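Local coordinates for isomerase/lactonizing enzyme (Agrobacterium tumefaciens, PDB 1RVK), which is of unknown function but belongs to the enolase superfamily and probably acts as a magnesium-dependent isomerase or lactonizing enzyme, at residues L147-Y153 with L170-M174. Residues are numbered along the deposited sequence; the frame is centred on the assembly and turned at random.
Sequences LATPEDY and LHTWM
Y153 and W173 meet as a T-shaped aromatic pair in the TIM-type barrel of the enolase superfamily, where helix 150-163 of the beta-alpha-beta unit 130-137, 150-163, 167-171 packs against strand 167-171 and the residues that follow it. The evidence is a centroid separation of 5.1 Å, taken to the six-membered ring of W173, with planes at 74°. Y153 presents its edge, CE1 standing 3.5 Å from W173 CZ2 over one indole face and displaced toward the rim. Its other edge meets L170, whose CD2 lies 3.3 Å from Y153 CD2, close to the ring plane, while L147 CD2 covers one face of the phenol over its centre. With CG anti to its carbonyl carbon (chi1 -86°), Y153 reaches across to the backbone of H171, and its hydroxyl donates to H171 O at 2.7 Å, in the carbonyl plane with a C=O...O angle of 148°. That bond ties the helix to H171, whose side chain lies about 4 Å from the bound magnesium and hydrogen-bonds through ND1 to I137 O.

Side-chain packing slackens toward the helix start. P150 CD comes no nearer than 4.2 Å to W173 CH2, and the indole meets mostly backbone, A148 O lying 3.6 Å from W173 CZ2. W173 NE1 makes weak bonds to L147 O, a bent one, and to D141 O. On the solvent side, A148 and T149 point their side chains away from the strand. T149 and D152 form a capping box: D152 N donates to T149 OG1, and D152 OD2 accepts T149 N in return, from above the carboxylate plane, and also takes A148 N on its anti lone pair.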
loop_
_atom_site.group_PDB
_atom_site.type_symbol
_atom_site.label_atom_id
_atom_site.label_comp_id
_atom_site.label_asym_id
_atom_site.label_seq_id
_atom_site.Cartn_x
_atom_site.Cartn_y
_atom_site.Cartn_z
ATOM N N LEU A 147 12.861 8.595 -15.068
ATOM C CA LEU A 147 13.126 9.186 -13.760
ATOM C C LEU A 147 14.626 9.048 -13.513
ATOM O O LEU A 147 15.066 8.599 -12.457
ATOM C CB LEU A 147 12.327 8.458 -12.671
ATOM C CG LEU A 147 10.804 8.616 -12.774
ATOM C CD1 LEU A 147 10.115 7.741 -11.738
ATOM C CD2 LEU A 147 10.425 10.079 -12.576
ATOM N N ALA A 148 15.410 9.454 -14.507
ATOM C CA ALA A 148 16.865 9.350 -14.431
ATOM C C ALA A 148 17.549 10.566 -13.827
ATOM O O ALA A 148 18.633 10.452 -13.257
ATOM C CB ALA A 148 17.431 9.093 -15.819
ATOM N N THR A 149 16.921 11.727 -13.949
ATOM C CA THR A 149 17.509 12.960 -13.441
ATOM C C THR A 149 16.549 13.763 -12.575
ATOM O O THR A 149 15.344 13.515 -12.566
ATOM C CB THR A 149 17.927 13.873 -14.602
ATOM O OG1 THR A 149 16.751 14.411 -15.217
ATOM C CG2 THR A 149 18.709 13.089 -15.648
ATOM N N PRO A 150 17.081 14.744 -11.828
ATOM C CA PRO A 150 16.219 15.572 -10.981
ATOM C C PRO A 150 15.176 16.259 -11.854
ATOM O O PRO A 150 14.011 16.384 -11.477
ATOM C CB PRO A 150 17.203 16.561 -10.360
ATOM C CG PRO A 150 18.433 15.722 -10.192
ATOM C CD PRO A 150 18.504 14.991 -11.528
ATOM N N GLU A 151 15.605 16.700 -13.033
ATOM C CA GLU A 151 14.710 17.365 -13.971
ATOM C C GLU A 151 13.558 16.458 -14.414
ATOM O O GLU A 151 12.437 16.925 -14.604
ATOM C CB GLU A 151 15.498 17.851 -15.192
ATOM C CG GLU A 151 16.437 19.023 -14.896
ATOM C CD GLU A 151 17.676 18.636 -14.088
ATOM O OE1 GLU A 151 18.331 19.554 -13.547
ATOM O OE2 GLU A 151 18.008 17.433 -14.000
ATOM N N ASP A 152 13.830 15.165 -14.576
ATOM C CA ASP A 152 12.786 14.223 -14.988
ATOM C C ASP A 152 11.660 14.167 -13.958
ATOM O O ASP A 152 10.497 13.990 -14.311
ATOM C CB ASP A 152 13.354 12.811 -15.173
ATOM C CG ASP A 152 14.224 12.682 -16.406
ATOM O OD1 ASP A 152 14.036 13.467 -17.358
ATOM O OD2 ASP A 152 15.087 11.780 -16.432
ATOM N N TYR A 153 12.005 14.299 -12.682
ATOM C CA TYR A 153 10.983 14.268 -11.645
ATOM C C TYR A 153 10.147 15.535 -11.723
ATOM O O TYR A 153 8.928 15.499 -11.551
ATOM C CB TYR A 153 11.612 14.156 -10.255
ATOM C CG TYR A 153 11.910 12.735 -9.835
ATOM C CD1 TYR A 153 13.100 12.111 -10.200
ATOM C CD2 TYR A 153 10.991 12.014 -9.069
ATOM C CE1 TYR A 153 13.374 10.795 -9.804
ATOM C CE2 TYR A 153 11.252 10.705 -8.671
ATOM C CZ TYR A 153 12.445 10.103 -9.040
ATOM O OH TYR A 153 12.709 8.814 -8.633
ATOM N N LEU A 170 7.556 11.636 -3.922
ATOM C CA LEU A 170 8.655 11.096 -4.705
ATOM C C LEU A 170 9.299 9.919 -4.000
ATOM O O LEU A 170 9.467 9.939 -2.782
ATOM C CB LEU A 170 9.758 12.137 -4.914
ATOM C CG LEU A 170 9.544 13.496 -5.576
ATOM C CD1 LEU A 170 10.912 14.136 -5.771
ATOM C CD2 LEU A 170 8.850 13.341 -6.917
ATOM N N HIS A 171 9.625 8.883 -4.767
ATOM C CA HIS A 171 10.383 7.749 -4.249
ATOM C C HIS A 171 11.644 8.029 -5.059
ATOM O O HIS A 171 11.585 8.057 -6.288
ATOM C CB HIS A 171 9.801 6.389 -4.668
ATOM C CG HIS A 171 8.622 5.951 -3.854
ATOM N ND1 HIS A 171 7.330 6.333 -4.145
ATOM C CD2 HIS A 171 8.539 5.154 -2.760
ATOM C CE1 HIS A 171 6.502 5.791 -3.268
ATOM N NE2 HIS A 171 7.210 5.071 -2.417
ATOM N N THR A 172 12.771 8.271 -4.396
ATOM C CA THR A 172 13.988 8.579 -5.132
ATOM C C THR A 172 14.843 7.367 -5.503
ATOM O O THR A 172 14.382 6.230 -5.415
ATOM C CB THR A 172 14.813 9.651 -4.384
ATOM O OG1 THR A 172 14.803 9.381 -2.975
ATOM C CG2 THR A 172 14.202 11.029 -4.623
ATOM N N TRP A 173 16.079 7.609 -5.932
ATOM C CA TRP A 173 16.970 6.533 -6.378
ATOM C C TRP A 173 17.498 5.587 -5.305
ATOM O O TRP A 173 17.964 6.015 -4.248
ATOM C CB TRP A 173 18.150 7.131 -7.140
ATOM C CG TRP A 173 17.741 7.913 -8.348
ATOM C CD1 TRP A 173 17.524 7.429 -9.610
ATOM C CD2 TRP A 173 17.498 9.322 -8.411
ATOM N NE1 TRP A 173 17.162 8.454 -10.454
ATOM C CE2 TRP A 173 17.136 9.626 -9.744
ATOM C CE3 TRP A 173 17.549 10.360 -7.469
ATOM C CZ2 TRP A 173 16.826 10.925 -10.161
ATOM C CZ3 TRP A 173 17.241 11.656 -7.884
ATOM C CH2 TRP A 173 16.884 11.923 -9.221
HETATM N N MSE A 174 17.447 4.293 -5.611
HETATM C CA MSE A 174 17.907 3.262 -4.692
HETATM C C MSE A 174 18.629 2.150 -5.447
HETATM O O MSE A 174 18.340 1.894 -6.616
HETATM C CB MSE A 174 16.706 2.663 -3.951
HETATM C CG MSE A 174 15.832 3.688 -3.245
HETATM SE SE MSE A 174 14.352 2.860 -2.316
HETATM C CE MSE A 174 13.174 4.384 -2.232
#